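PDB 4K7C: aminopeptidase C from Lactobacillus rhamnosus, which probably removes amino acids from the N-termini of peptides, as a cysteine aminopeptidase of the papain-like C1 family. Local coordinates for residues A[362-367]-A[383-388]; A[58-63]-A[387-392]. All blocks are in the same frame, centred on the assembly; numbering follows the deposited sequence.

Interaction 1 of 2, residues A[362-367]-A[383-388]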
loop_
_atom_site.group_PDB
_atom_site.type_symbol
_atom_site.label_atom_id
_atom_site.label_comp_id
_atom_site.label_asym_id
_atom_site.label_seq_id
_atom_site.Cartn_x
_atom_site.Cartn_y
_atom_site.Cartn_z
HETATM N N MSE A 362 11.863 33.180 -12.651
HETATM C CA MSE A 362 12.596 31.961 -12.199
HETATM C C MSE A 362 11.989 31.456 -10.924
HETATM O O MSE A 362 11.776 32.214 -10.002
HETATM C CB MSE A 362 14.128 32.130 -11.944
HETATM C CG MSE A 362 14.705 30.971 -11.092
HETATM SE SE MSE A 362 16.648 31.271 -10.772
HETATM C CE MSE A 362 17.388 29.635 -10.112
ATOM N N THR A 363 11.676 30.169 -10.893
ATOM C CA THR A 363 11.091 29.496 -9.776
ATOM C C THR A 363 11.945 28.277 -9.327
ATOM O O THR A 363 11.715 27.735 -8.251
ATOM C CB THR A 363 9.681 28.994 -10.074
ATOM O OG1 THR A 363 9.783 27.992 -11.089
ATOM C CG2 THR A 363 8.760 30.145 -10.527
ATOM N N HIS A 364 12.891 27.828 -10.147
ATOM C CA HIS A 364 13.635 26.578 -9.867
ATOM C C HIS A 364 15.020 26.639 -10.548
ATOM O O HIS A 364 15.193 27.119 -11.656
ATOM C CB HIS A 364 12.807 25.371 -10.356
ATOM C CG HIS A 364 13.340 24.027 -9.933
ATOM N ND1 HIS A 364 13.738 23.753 -8.635
ATOM C CD2 HIS A 364 13.517 22.871 -10.630
ATOM C CE1 HIS A 364 14.162 22.492 -8.560
ATOM N NE2 HIS A 364 14.029 21.938 -9.754
ATOM N N ALA A 365 16.024 26.131 -9.861
ATOM C CA ALA A 365 17.408 26.082 -10.365
ATOM C C ALA A 365 17.679 24.594 -10.623
ATOM O O ALA A 365 17.365 23.725 -9.759
ATOM C CB ALA A 365 18.412 26.586 -9.284
HETATM N N MSE A 366 18.319 24.332 -11.739
HETATM C CA MSE A 366 18.759 22.996 -12.130
HETATM C C MSE A 366 20.118 23.174 -12.805
HETATM O O MSE A 366 20.704 24.238 -12.783
HETATM C CB MSE A 366 17.692 22.239 -12.970
HETATM C CG MSE A 366 16.379 22.089 -12.186
HETATM SE SE MSE A 366 14.980 21.209 -13.282
HETATM C CE MSE A 366 14.603 22.674 -14.526
ATOM N N VAL A 367 20.605 22.102 -13.445
ATOM C CA VAL A 367 21.889 22.059 -14.071
ATOM C C VAL A 367 21.747 21.443 -15.496
ATOM O O VAL A 367 21.157 20.377 -15.669
ATOM C CB VAL A 367 22.912 21.253 -13.182
ATOM C CG1 VAL A 367 24.259 21.099 -13.913
ATOM C CG2 VAL A 367 23.080 21.840 -11.832
ATOM N N VAL A 383 19.014 17.889 -18.524
ATOM C CA VAL A 383 18.815 18.648 -17.281
ATOM C C VAL A 383 18.921 17.755 -16.054
ATOM O O VAL A 383 18.135 16.795 -15.874
ATOM C CB VAL A 383 17.443 19.353 -17.276
ATOM C CG1 VAL A 383 17.140 20.084 -15.947
ATOM C CG2 VAL A 383 17.438 20.298 -18.379
ATOM N N GLU A 384 19.872 18.055 -15.201
ATOM C CA GLU A 384 19.931 17.373 -13.919
ATOM C C GLU A 384 19.021 18.019 -12.930
ATOM O O GLU A 384 19.184 19.202 -12.576
ATOM C CB GLU A 384 21.386 17.313 -13.321
ATOM C CG GLU A 384 21.392 16.626 -11.937
ATOM C CD GLU A 384 22.772 16.562 -11.326
ATOM O OE1 GLU A 384 23.658 17.261 -11.870
ATOM O OE2 GLU A 384 22.917 15.961 -10.252
ATOM N N ASN A 385 18.022 17.249 -12.459
ATOM C CA ASN A 385 17.106 17.760 -11.454
ATOM C C ASN A 385 17.535 17.240 -10.096
ATOM O O ASN A 385 18.477 16.489 -10.029
ATOM C CB ASN A 385 15.626 17.435 -11.738
ATOM C CG ASN A 385 14.647 18.484 -11.155
ATOM O OD1 ASN A 385 14.978 19.346 -10.342
ATOM N ND2 ASN A 385 13.399 18.400 -11.604
ATOM N N SER A 386 16.901 17.747 -9.040
ATOM C CA SER A 386 17.256 17.449 -7.621
ATOM C C SER A 386 16.020 16.965 -6.859
ATOM O O SER A 386 15.756 17.316 -5.684
ATOM C CB SER A 386 17.879 18.688 -6.928
ATOM O OG SER A 386 17.069 19.857 -7.017
ATOM N N TRP A 387 15.201 16.170 -7.559
ATOM C CA TRP A 387 13.979 15.619 -6.994
ATOM C C TRP A 387 14.051 14.123 -6.825
ATOM O O TRP A 387 12.996 13.456 -6.693
ATOM C CB TRP A 387 12.762 15.963 -7.896
ATOM C CG TRP A 387 12.444 17.388 -7.955
ATOM C CD1 TRP A 387 12.919 18.414 -7.127
ATOM C CD2 TRP A 387 11.555 18.035 -8.924
ATOM N NE1 TRP A 387 12.361 19.601 -7.540
ATOM C CE2 TRP A 387 11.563 19.410 -8.648
ATOM C CE3 TRP A 387 10.779 17.559 -9.981
ATOM C CZ2 TRP A 387 10.778 20.321 -9.354
ATOM C CZ3 TRP A 387 10.017 18.486 -10.758
ATOM C CH2 TRP A 387 10.052 19.854 -10.454
ATOM N N GLY A 388 15.268 13.574 -6.874
ATOM C CA GLY A 388 15.540 12.134 -6.780
ATOM C C GLY A 388 15.227 11.426 -8.097
ATOM O O GLY A 388 14.825 12.040 -9.138
HETATM O O HOH W 1 18.159 21.273 -8.932
#

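Interaction 2 of 2, residues A[58-63]-A[387-392]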
loop_
_atom_site.group_PDB
_atom_site.type_symbol
_atom_site.label_atom_id
_atom_site.label_comp_id
_atom_site.label_asym_id
_atom_site.label_seq_id
_atom_site.Cartn_x
_atom_site.Cartn_y
_atom_site.Cartn_z
ATOM N N THR A 58 27.600 12.542 -15.438
ATOM C CA THR A 58 27.338 13.199 -14.141
ATOM C C THR A 58 26.746 12.305 -13.052
ATOM O O THR A 58 26.493 12.752 -11.931
ATOM C CB THR A 58 26.463 14.445 -14.315
ATOM O OG1 THR A 58 25.240 14.103 -14.985
ATOM C CG2 THR A 58 27.191 15.600 -15.107
ATOM N N GLY A 59 26.532 11.031 -13.363
ATOM C CA GLY A 59 26.090 10.064 -12.342
ATOM C C GLY A 59 24.686 10.363 -11.736
ATOM O O GLY A 59 23.811 10.913 -12.413
ATOM N N ALA A 60 24.470 9.884 -10.514
ATOM C CA ALA A 60 23.160 9.834 -9.931
ATOM C C ALA A 60 22.765 11.176 -9.336
ATOM O O ALA A 60 23.611 11.980 -8.864
ATOM C CB ALA A 60 23.056 8.705 -8.889
ATOM N N VAL A 61 21.443 11.442 -9.386
ATOM C CA VAL A 61 20.892 12.681 -8.815
ATOM C C VAL A 61 20.736 12.726 -7.294
ATOM O O VAL A 61 20.739 11.691 -6.577
ATOM C CB VAL A 61 19.517 13.032 -9.477
ATOM C CG1 VAL A 61 19.633 13.056 -11.035
ATOM C CG2 VAL A 61 18.439 12.028 -9.090
ATOM N N SER A 62 20.627 13.957 -6.799
ATOM C CA SER A 62 20.349 14.229 -5.400
ATOM C C SER A 62 18.826 14.535 -5.277
ATOM O O SER A 62 18.086 14.574 -6.291
ATOM C CB SER A 62 21.219 15.428 -4.915
ATOM O OG SER A 62 21.088 16.544 -5.770
ATOM N N ASN A 63 18.347 14.744 -4.065
ATOM C CA ASN A 63 16.929 14.931 -3.793
ATOM C C ASN A 63 16.756 15.850 -2.608
ATOM O O ASN A 63 17.107 15.504 -1.456
ATOM C CB ASN A 63 16.268 13.577 -3.458
ATOM C CG ASN A 63 14.764 13.688 -3.373
ATOM O OD1 ASN A 63 14.195 14.771 -3.409
ATOM N ND2 ASN A 63 14.114 12.550 -3.242
ATOM N N TRP A 387 15.201 16.170 -7.559
ATOM C CA TRP A 387 13.979 15.619 -6.994
ATOM C C TRP A 387 14.051 14.123 -6.825
ATOM O O TRP A 387 12.996 13.456 -6.693
ATOM C CB TRP A 387 12.762 15.963 -7.896
ATOM C CG TRP A 387 12.444 17.388 -7.955
ATOM C CD1 TRP A 387 12.919 18.414 -7.127
ATOM C CD2 TRP A 387 11.555 18.035 -8.924
ATOM N NE1 TRP A 387 12.361 19.601 -7.540
ATOM C CE2 TRP A 387 11.563 19.410 -8.648
ATOM C CE3 TRP A 387 10.779 17.559 -9.981
ATOM C CZ2 TRP A 387 10.778 20.321 -9.354
ATOM C CZ3 TRP A 387 10.017 18.486 -10.758
ATOM C CH2 TRP A 387 10.052 19.854 -10.454
ATOM N N GLY A 388 15.268 13.574 -6.874
ATOM C CA GLY A 388 15.540 12.134 -6.780
ATOM C C GLY A 388 15.227 11.426 -8.097
ATOM O O GLY A 388 14.825 12.040 -9.138
ATOM N N GLU A 389 15.350 10.128 -8.036
ATOM C CA GLU A 389 15.401 9.274 -9.265
ATOM C C GLU A 389 14.065 8.798 -9.803
ATOM O O GLU A 389 14.035 8.209 -10.894
ATOM C CB GLU A 389 16.224 8.007 -9.034
ATOM C CG GLU A 389 17.660 8.248 -8.732
ATOM C CD GLU A 389 18.499 6.989 -8.723
ATOM O OE1 GLU A 389 18.010 5.928 -8.184
ATOM O OE2 GLU A 389 19.663 7.090 -9.213
ATOM N N LYS A 390 12.984 9.046 -9.083
ATOM C CA LYS A 390 11.696 8.534 -9.530
ATOM C C LYS A 390 10.865 9.467 -10.398
ATOM O O LYS A 390 9.669 9.172 -10.628
ATOM C CB LYS A 390 10.896 8.123 -8.316
ATOM C CG LYS A 390 11.580 6.954 -7.588
ATOM C CD LYS A 390 10.820 6.648 -6.309
ATOM C CE LYS A 390 11.231 5.253 -5.823
ATOM N NZ LYS A 390 10.900 5.074 -4.380
ATOM N N VAL A 391 11.481 10.564 -10.865
ATOM C CA VAL A 391 10.907 11.444 -11.893
ATOM C C VAL A 391 11.911 11.472 -13.029
ATOM O O VAL A 391 13.122 11.256 -12.849
ATOM C CB VAL A 391 10.588 12.886 -11.417
ATOM C CG1 VAL A 391 9.521 12.917 -10.380
ATOM C CG2 VAL A 391 11.877 13.502 -10.816
ATOM N N GLY A 392 11.392 11.749 -14.221
ATOM C CA GLY A 392 12.166 11.841 -15.433
ATOM C C GLY A 392 12.878 10.533 -15.696
ATOM O O GLY A 392 12.396 9.426 -15.381
HETATM O O HOH W 2 20.087 9.210 -10.839
#

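Interaction 1 of 2, residues A[362-367]-A[383-388]
Asn385 OD1 is gripped by two donors: His364 NE2 across the contact at 2.8 Å and the backbone N of Ser386, also at 2.8 Å, which comes from the flank of the C=O and is tilted from its plane. The His364 bond is nearly straight (170° at the hydrogen) and the acceptor lies almost in the imidazole plane, constraining the ring's turn as well as its position. CG of His364 is anti to its backbone N (chi1 -170°), carrying the ring to the asparagine. Trp387 brings CZ2 over one imidazole face; its five-membered ring is near parallel (25°) but slid so far that the rings barely overlap, the closest atoms being His364 CE1 and Trp387 NE1, 3.6 Å apart. Met366, a selenomethionine, sets its selenium over one face of the Asn385 amide, SE 3.5 Å from Asn385 CG, and reaches Val383 CG1 at 3.6 Å. Where the hairpin strands meet, Val367 and Glu384 form an antiparallel hydrogen-bonded pair: Glu384 N bonds to Val367 O at 2.7 Å, while the return bond is weak. A leucine in place of Asn385 would probably leave His364 NE2 and Ser386 N without their shared acceptor and the imidazole freer to turn. His364 touches Cys70 on helix 70-87, consistent with the Cys-His-Asn triad of papain-like peptidases, in which the asparagine orients the histidine and a tryptophan shields their bond from solvent.

Interaction 2 of 2, residues A[58-63]-A[387-392]
Asn63 leans over the backbone at Trp387 and Gly388, and its side chain can be followed atom by atom. CB lies 3.6 Å from Gly388 N; CG, anti to the backbone N of Asn63 (chi1 -171°), stays over the same peptide. The amide lies flat over that peptide, the two planes nearly parallel: OD1 rests 3.5 Å from Trp387 C and takes a hydrogen bond from the backbone N of Lys65, while ND2 approaches Trp387 O at 3.7 Å, a packing distance. The bond that joins the two loops comes from the main chain, Gly388 N to Ser62 O at 3.0 Å, bent to 143° at the hydrogen. Gly388 adopts a phi of 77°, and a CB on it would fall 2.7 Å from Asn63 ND2, so both the backbone shape and the close amide call for a residue without a side chain. Next to it Val61 presses CG2 against Gly388 C at 3.4 Å. In one of two modelled conformers of Glu389, its CG also meets Val61 and a water links its OE2 to Val61 N. Thus the loop leading into helix 70-87 lies against the one leading into strand 396-400: Arg80 of that helix bonds to Ala60 O, Ser62 packs on Phe73, and Tyr396 meets Val61 and bonds through its hydroxyl to Gly59 O.

Overall arrangement
Interaction 1 is a buried contact, its centre about 8 Å from that of the chain, whereas interaction 2 is partly buried, about 17 Å out. Their centres are about 10 Å apart and they share Trp387 and Gly388: the indole serves the first, the peptide between Trp387 and Gly388 the second. Interaction 1 joins two strands of a hairpin close in sequence, through backbone strand pairing, directed side-chain bonding and apolar packing; interaction 2 brings together loops 324 residues apart, with one backbone bond, a water and van der Waals packing. Both lean on helix 70-87, where Arg80 forms a salt bridge with Glu384 of interaction 1 and also reaches the backbone of interaction 2 by a hydrogen bond.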